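Local atomic coordinates of uncharacterized protein (Pseudomonas aeruginosa, PDB entry 5BR9), a protein that probably takes part in making the threonylcarbamoyladenosine modification at position 37 of tRNA, as a TsaB-type member of the KAE1/TsaD family. Residues R113-E118 and D167-G172; A122-D125 and V131-G134; T173-G176 and R180-Q183. All coordinates share one frame; numbering follows the deposited sequence.

In the fold
All three contacts belong to one half of the chain, around the mixed sheet with strand order 142-152, 131-139, 119-125, 168-171, 187-189. Contact 2 is part of the hairpin of strands 119-125 and 131-139 and is buried. Contact 1 packs the end of helix 103-115 and the turn after it on strand 168-171, with its centre about 14 Å from that of contact 2. Ala171 O lies 2.8 Å from Ala123 N, a probable hydrogen bond between neighbouring strands. Contact 3 follows strand 168-171, its centre about 9 Å from that of contact 2. Gly174 N lies 2.8 Å from Ala123 O, and Trp175 packs on Trp133. Trp168 joins contacts 1 and 3 by touching Trp175.

Contact 1: residues R113-E118 and D167-G172; sequences REQGAE and DWFGAG
Ala117 and Phe169 are the closest backbone pair, with CA atoms 6.3 Å apart, where the end of helix 103-115 and the turn after it pass strand 168-171. The helix ends at Gln115. Gly116 takes a positive phi, and the chain leaves the helix for strand 119-125.

Phe169 carries the contact from the strand side. Phe169 CG is anti to the backbone N (chi1 -180°), which turns the ring toward Gln115. Gln115 CG lies over one face of the Phe169 ring, 4.2 Å from its centroid and 25° off the normal, a CH-pi contact. The carbon is displaced toward the rim, and its nearest ring atom is Phe169 CZ at 3.8 Å. The Gln115 chain bends at chi2, and its amide plane is nearly parallel to the ring (8° apart), but CG does the touching. Ala117 meets the root of the same side chain: its CB is 3.6 Å from Phe169 CB.

Strand 168-171 lies between strands 119-125 and 187-189. Phe169 also touches Ala187 and Asp189, and its backbone bonds to Arg119 and Ala121. Trp168 packs on the opposite side of the strand, against Ala121 and Trp175.

No hydrogen bond or salt bridge joins the two segments. The helix end and the strand meet through carbon contacts alone, near the protein surface, with the aliphatic part of a glutamine serving as an apolar surface for the ring.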
loop_
_atom_site.group_PDB
_atom_site.type_symbol
_atom_site.label_atom_id
_atom_site.label_comp_id
_atom_site.label_asym_id
_atom_site.label_seq_id
_atom_site.Cartn_x
_atom_site.Cartn_y
_atom_site.Cartn_z
ATOM N N ARG A 113 -22.435 -6.599 -18.250
ATOM C CA ARG A 113 -21.795 -7.437 -19.257
ATOM C C ARG A 113 -22.285 -8.886 -19.203
ATOM O O ARG A 113 -22.500 -9.517 -20.240
ATOM C CB ARG A 113 -20.270 -7.402 -19.103
ATOM C CG ARG A 113 -19.526 -8.315 -20.067
ATOM C CD ARG A 113 -18.019 -8.164 -19.926
ATOM N NE ARG A 113 -17.541 -8.390 -18.556
ATOM C CZ ARG A 113 -17.325 -9.592 -18.032
ATOM N NH1 ARG A 113 -17.557 -10.682 -18.756
ATOM N NH2 ARG A 113 -16.874 -9.707 -16.791
ATOM N N GLU A 114 -22.479 -9.407 -17.998
ATOM C CA GLU A 114 -22.797 -10.825 -17.842
ATOM C C GLU A 114 -24.298 -11.164 -17.869
ATOM O O GLU A 114 -24.676 -12.212 -18.366
ATOM C CB GLU A 114 -22.188 -11.341 -16.539
ATOM C CG GLU A 114 -20.688 -11.526 -16.566
ATOM C CD GLU A 114 -20.148 -12.160 -15.276
ATOM O OE1 GLU A 114 -20.952 -12.594 -14.422
ATOM O OE2 GLU A 114 -18.913 -12.274 -15.137
ATOM N N GLN A 115 -25.138 -10.292 -17.318
ATOM C CA GLN A 115 -26.575 -10.566 -17.189
ATOM C C GLN A 115 -27.391 -9.726 -18.144
ATOM O O GLN A 115 -28.580 -9.959 -18.307
ATOM C CB GLN A 115 -27.077 -10.272 -15.768
ATOM C CG GLN A 115 -26.347 -10.989 -14.667
ATOM C CD GLN A 115 -26.401 -12.486 -14.828
ATOM O OE1 GLN A 115 -27.390 -13.037 -15.309
ATOM N NE2 GLN A 115 -25.327 -13.159 -14.435
ATOM N N GLY A 116 -26.751 -8.719 -18.734
ATOM C CA GLY A 116 -27.424 -7.742 -19.573
ATOM C C GLY A 116 -28.270 -6.735 -18.807
ATOM O O GLY A 116 -29.025 -5.979 -19.410
ATOM N N ALA A 117 -28.130 -6.702 -17.486
ATOM C CA ALA A 117 -28.924 -5.782 -16.649
ATOM C C ALA A 117 -28.475 -4.335 -16.825
ATOM O O ALA A 117 -27.303 -4.016 -16.680
ATOM C CB ALA A 117 -28.841 -6.180 -15.190
ATOM N N GLU A 118 -29.413 -3.461 -17.152
ATOM C CA GLU A 118 -29.079 -2.077 -17.441
ATOM C C GLU A 118 -29.296 -1.188 -16.235
ATOM O O GLU A 118 -28.868 -0.036 -16.214
ATOM C CB GLU A 118 -29.895 -1.601 -18.633
ATOM C CG GLU A 118 -29.479 -2.355 -19.872
ATOM C CD GLU A 118 -30.013 -1.775 -21.141
ATOM O OE1 GLU A 118 -30.757 -0.774 -21.077
ATOM O OE2 GLU A 118 -29.667 -2.328 -22.210
ATOM N N ASP A 167 -36.839 -5.045 -13.783
ATOM C CA ASP A 167 -35.683 -5.043 -14.679
ATOM C C ASP A 167 -34.351 -4.775 -13.955
ATOM O O ASP A 167 -33.275 -5.079 -14.482
ATOM C CB ASP A 167 -35.880 -4.010 -15.786
ATOM C CG ASP A 167 -35.946 -2.602 -15.243
ATOM O OD1 ASP A 167 -36.812 -2.345 -14.380
ATOM O OD2 ASP A 167 -35.117 -1.764 -15.658
ATOM N N TRP A 168 -34.409 -4.216 -12.754
ATOM C CA TRP A 168 -33.163 -3.960 -12.035
ATOM C C TRP A 168 -32.648 -5.202 -11.274
ATOM O O TRP A 168 -33.414 -6.073 -10.858
ATOM C CB TRP A 168 -33.324 -2.768 -11.088
ATOM C CG TRP A 168 -34.288 -2.949 -9.982
ATOM C CD1 TRP A 168 -35.649 -2.897 -10.063
ATOM C CD2 TRP A 168 -33.974 -3.173 -8.602
ATOM N NE1 TRP A 168 -36.205 -3.091 -8.818
ATOM C CE2 TRP A 168 -35.198 -3.258 -7.902
ATOM C CE3 TRP A 168 -32.780 -3.314 -7.890
ATOM C CZ2 TRP A 168 -35.260 -3.476 -6.529
ATOM C CZ3 TRP A 168 -32.844 -3.531 -6.518
ATOM C CH2 TRP A 168 -34.074 -3.605 -5.852
ATOM N N PHE A 169 -31.331 -5.258 -11.111
ATOM C CA PHE A 169 -30.621 -6.452 -10.660
ATOM C C PHE A 169 -29.781 -6.112 -9.434
ATOM O O PHE A 169 -29.196 -5.030 -9.355
ATOM C CB PHE A 169 -29.755 -6.979 -11.827
ATOM C CG PHE A 169 -28.947 -8.236 -11.529
ATOM C CD1 PHE A 169 -29.500 -9.495 -11.711
ATOM C CD2 PHE A 169 -27.610 -8.147 -11.147
ATOM C CE1 PHE A 169 -28.757 -10.647 -11.470
ATOM C CE2 PHE A 169 -26.854 -9.293 -10.916
ATOM C CZ PHE A 169 -27.430 -10.550 -11.073
ATOM N N GLY A 170 -29.695 -7.042 -8.495
ATOM C CA GLY A 170 -28.857 -6.850 -7.317
ATOM C C GLY A 170 -27.529 -7.593 -7.443
ATOM O O GLY A 170 -27.467 -8.812 -7.673
ATOM N N ALA A 171 -26.446 -6.847 -7.301
ATOM C CA ALA A 171 -25.117 -7.413 -7.446
ATOM C C ALA A 171 -24.261 -7.142 -6.224
ATOM O O ALA A 171 -24.220 -6.021 -5.727
ATOM C CB ALA A 171 -24.436 -6.856 -8.673
ATOM N N GLY A 172 -23.568 -8.177 -5.761
ATOM C CA GLY A 172 -22.557 -8.027 -4.727
ATOM C C GLY A 172 -22.862 -8.691 -3.397
ATOM O O GLY A 172 -24.025 -9.011 -3.089
#

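Contact 2: residues A122-D125 and V131-G134; sequences AAID and VYWG
Ile124 O accepts the N-H of Tyr132 at 2.8 Å. This bond belongs to the antiparallel beta hairpin of strands 119-125 and 131-139. The hairpin forms part of the mixed sheet of an ASKHA (actin-like ATPase) type domain. The two short strand segments run at 165° to each other.

Ile124 and Tyr132 form a hydrogen-bonded pair. In the return bond, Tyr132 O takes the N-H of Ile124, with Ile124 N 2.9 Å away. Ala122 and Gly134 form a second such pair, bonded in both directions. Between them, Ala123 and Trp133 are a non-hydrogen-bonded pair. Here Ala123 CA lies 3.2 Å from Tyr132 O in a CA-H...O contact, so two groups approach this one oxygen.

The side chains of Ala122, Ile124 and Tyr132 share one face of the sheet. Helix 103-115 covers part of it: Leu104 touches Ala122 and Ile124, and Leu107 touches Ile124. Ile124 CB and Tyr132 CB are 4.3 Å apart. Tyr132 CG is anti to the carbonyl carbon (chi1 -63°), and Tyr132 CD2 lies 3.9 Å from Asp125 O. That oxygen is at the ring edge, near its plane.

Ala123 and Trp133 share the other face. The Trp133 indole NE1 bonds to Ala158 O, and the Trp133 side chain also touches Val157. Ala123 CB meets the indole edge near its plane, 3.9 Å from Trp133 CE3.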
loop_
_atom_site.group_PDB
_atom_site.type_symbol
_atom_site.label_atom_id
_atom_site.label_comp_id
_atom_site.label_asym_id
_atom_site.label_seq_id
_atom_site.Cartn_x
_atom_site.Cartn_y
_atom_site.Cartn_z
ATOM N N ALA A 122 -25.773 -2.107 -6.728
ATOM C CA ALA A 122 -24.579 -2.773 -6.237
ATOM C C ALA A 122 -24.488 -2.631 -4.720
ATOM O O ALA A 122 -24.682 -1.551 -4.178
ATOM C CB ALA A 122 -23.349 -2.211 -6.914
ATOM N N ALA A 123 -24.220 -3.737 -4.043
ATOM C CA ALA A 123 -24.073 -3.729 -2.597
ATOM C C ALA A 123 -22.908 -4.607 -2.200
ATOM O O ALA A 123 -22.861 -5.777 -2.569
ATOM C CB ALA A 123 -25.371 -4.210 -1.896
ATOM N N ILE A 124 -21.979 -4.025 -1.448
ATOM C CA ILE A 124 -20.793 -4.714 -0.957
ATOM C C ILE A 124 -20.819 -4.696 0.559
ATOM O O ILE A 124 -21.020 -3.647 1.173
ATOM C CB ILE A 124 -19.497 -4.060 -1.504
ATOM C CG1 ILE A 124 -19.407 -4.245 -3.025
ATOM C CG2 ILE A 124 -18.277 -4.628 -0.793
ATOM C CD1 ILE A 124 -18.255 -3.479 -3.674
ATOM N N ASP A 125 -20.586 -5.850 1.163
ATOM C CA ASP A 125 -20.620 -5.967 2.603
ATOM C C ASP A 125 -19.604 -5.015 3.206
ATOM O O ASP A 125 -18.486 -4.925 2.735
ATOM C CB ASP A 125 -20.304 -7.388 3.064
ATOM C CG ASP A 125 -20.625 -7.596 4.529
ATOM O OD1 ASP A 125 -20.118 -8.549 5.141
ATOM O OD2 ASP A 125 -21.355 -6.761 5.088
ATOM N N VAL A 131 -23.762 -2.022 4.847
ATOM C CA VAL A 131 -23.328 -2.324 3.497
ATOM C C VAL A 131 -22.995 -1.057 2.748
ATOM O O VAL A 131 -23.639 -0.020 2.931
ATOM C CB VAL A 131 -24.402 -3.142 2.713
ATOM C CG1 VAL A 131 -24.647 -4.497 3.351
ATOM C CG2 VAL A 131 -25.716 -2.358 2.643
ATOM N N TYR A 132 -22.019 -1.168 1.853
ATOM C CA TYR A 132 -21.781 -0.157 0.860
ATOM C C TYR A 132 -22.812 -0.326 -0.243
ATOM O O TYR A 132 -23.131 -1.453 -0.623
ATOM C CB TYR A 132 -20.372 -0.281 0.312
ATOM C CG TYR A 132 -19.274 -0.062 1.329
ATOM C CD1 TYR A 132 -19.019 1.206 1.850
ATOM C CD2 TYR A 132 -18.509 -1.122 1.792
ATOM C CE1 TYR A 132 -18.003 1.414 2.778
ATOM C CE2 TYR A 132 -17.497 -0.923 2.723
ATOM C CZ TYR A 132 -17.252 0.345 3.220
ATOM O OH TYR A 132 -16.239 0.536 4.144
ATOM N N TRP A 133 -23.338 0.798 -0.739
ATOM C CA TRP A 133 -24.511 0.812 -1.608
ATOM C C TRP A 133 -24.403 1.857 -2.715
ATOM O O TRP A 133 -24.092 3.003 -2.441
ATOM C CB TRP A 133 -25.752 1.072 -0.758
ATOM C CG TRP A 133 -27.041 1.204 -1.509
ATOM C CD1 TRP A 133 -27.653 2.371 -1.906
ATOM C CD2 TRP A 133 -27.898 0.144 -1.923
ATOM N NE1 TRP A 133 -28.846 2.093 -2.526
ATOM C CE2 TRP A 133 -29.016 0.735 -2.564
ATOM C CE3 TRP A 133 -27.838 -1.254 -1.812
ATOM C CZ2 TRP A 133 -30.058 -0.022 -3.098
ATOM C CZ3 TRP A 133 -28.871 -2.008 -2.347
ATOM C CH2 TRP A 133 -29.970 -1.387 -2.975
ATOM N N GLY A 134 -24.668 1.451 -3.959
ATOM C CA GLY A 134 -24.638 2.351 -5.103
ATOM C C GLY A 134 -25.449 1.793 -6.259
ATOM O O GLY A 134 -25.312 0.621 -6.628
#

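Contact 3: residues T173-G176 and R180-Q183; sequences TGWG and RMPQ
Met181 and Trp175 make a Met-aromatic contact, in which the sulfur does the closest touching. Met181 SD is 3.3 Å from Trp175 CZ3 and 3.6 Å from Trp175 CE3. It lies oblique to the six-membered ring, 33° off the normal and 3.9 Å from the centroid. The two side chains cross at about a right angle.

The methyl group adds a CH-pi contact. Met181 CE lies over one face of the six-membered ring, 15° off its normal and 4.2 Å from the centroid. The Met181 chain is extended beyond CG, which carries sulfur and methyl across the ring. The same methyl also meets the backbone, with Met181 CE 3.6 Å from Gly174 O.

Both segments belong to the connection between strands 168-171 and 187-189, two parallel neighbours. It leads to the edge strand 187-189 in the mixed sheet of an ASKHA-type domain. Segment 173-176 is a 3-10 segment that follows strand 168-171, with Gly172 between them. Its own backbone bond runs from Gly176 N to Thr173 O at 3.1 Å. Segment 180-183 has no regular structure, and Met181 reaches back from it to the 3-10 segment.

The polar end of Trp175 bonds elsewhere. Trp175 NE1 donates to Ala121 O in strand 119-125, which would limit rotation of the indole facing Met181. Trp168 and Pro185 also touch Trp175, while Val157 touches Met181.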
loop_
_atom_site.group_PDB
_atom_site.type_symbol
_atom_site.label_atom_id
_atom_site.label_comp_id
_atom_site.label_asym_id
_atom_site.label_seq_id
_atom_site.Cartn_x
_atom_site.Cartn_y
_atom_site.Cartn_z
ATOM N N THR A 173 -21.810 -8.862 -2.598
ATOM C CA THR A 173 -21.904 -9.593 -1.333
ATOM C C THR A 173 -22.806 -8.910 -0.310
ATOM O O THR A 173 -23.226 -9.535 0.668
ATOM C CB THR A 173 -20.521 -9.762 -0.685
ATOM O OG1 THR A 173 -19.973 -8.464 -0.410
ATOM C CG2 THR A 173 -19.561 -10.541 -1.615
ATOM N N GLY A 174 -23.086 -7.626 -0.525
ATOM C CA GLY A 174 -24.009 -6.887 0.326
ATOM C C GLY A 174 -25.418 -7.465 0.289
ATOM O O GLY A 174 -26.218 -7.255 1.199
ATOM N N TRP A 175 -25.723 -8.200 -0.773
ATOM C CA TRP A 175 -27.042 -8.771 -0.941
ATOM C C TRP A 175 -27.271 -9.970 -0.036
ATOM O O TRP A 175 -28.387 -10.491 0.016
ATOM C CB TRP A 175 -27.279 -9.111 -2.418
ATOM C CG TRP A 175 -27.538 -7.828 -3.169
ATOM C CD1 TRP A 175 -26.632 -7.088 -3.881
ATOM C CD2 TRP A 175 -28.769 -7.096 -3.206
ATOM N NE1 TRP A 175 -27.229 -5.953 -4.376
ATOM C CE2 TRP A 175 -28.541 -5.931 -3.971
ATOM C CE3 TRP A 175 -30.044 -7.309 -2.665
ATOM C CZ2 TRP A 175 -29.543 -4.991 -4.218
ATOM C CZ3 TRP A 175 -31.047 -6.375 -2.923
ATOM C CH2 TRP A 175 -30.785 -5.229 -3.686
ATOM N N GLY A 176 -26.243 -10.356 0.731
ATOM C CA GLY A 176 -26.435 -11.297 1.824
ATOM C C GLY A 176 -27.441 -10.754 2.830
ATOM O O GLY A 176 -28.099 -11.514 3.529
ATOM N N ARG A 180 -33.362 -8.033 4.996
ATOM C CA ARG A 180 -33.485 -6.848 5.853
ATOM C C ARG A 180 -33.674 -5.529 5.083
ATOM O O ARG A 180 -33.833 -4.465 5.685
ATOM C CB ARG A 180 -32.250 -6.725 6.756
ATOM C CG ARG A 180 -32.223 -7.742 7.904
ATOM C CD ARG A 180 -30.899 -7.691 8.681
ATOM N NE ARG A 180 -30.621 -6.356 9.212
ATOM C CZ ARG A 180 -29.483 -6.007 9.806
ATOM N NH1 ARG A 180 -28.507 -6.896 9.949
ATOM N NH2 ARG A 180 -29.315 -4.767 10.253
ATOM N N MET A 181 -33.629 -5.590 3.758
ATOM C CA MET A 181 -33.778 -4.397 2.923
ATOM C C MET A 181 -35.264 -4.068 2.692
ATOM O O MET A 181 -36.105 -4.963 2.726
ATOM C CB MET A 181 -33.055 -4.610 1.583
ATOM C CG MET A 181 -31.562 -4.833 1.731
ATOM S SD MET A 181 -30.767 -5.139 0.146
ATOM C CE MET A 181 -29.011 -5.028 0.554
ATOM N N PRO A 182 -35.593 -2.787 2.449
ATOM C CA PRO A 182 -37.006 -2.424 2.241
ATOM C C PRO A 182 -37.563 -2.802 0.864
ATOM O O PRO A 182 -38.764 -2.680 0.662
ATOM C CB PRO A 182 -37.008 -0.902 2.413
ATOM C CG PRO A 182 -35.631 -0.491 2.033
ATOM C CD PRO A 182 -34.714 -1.604 2.455
ATOM N N GLN A 183 -36.705 -3.216 -0.066
ATOM C CA GLN A 183 -37.167 -3.799 -1.324
ATOM C C GLN A 183 -36.133 -4.801 -1.814
ATOM O O GLN A 183 -35.009 -4.829 -1.309
ATOM C CB GLN A 183 -37.418 -2.716 -2.390
ATOM C CG GLN A 183 -36.167 -1.982 -2.854
ATOM C CD GLN A 183 -35.712 -0.894 -1.895
ATOM O OE1 GLN A 183 -36.509 -0.062 -1.472
ATOM N NE2 GLN A 183 -34.417 -0.887 -1.562
#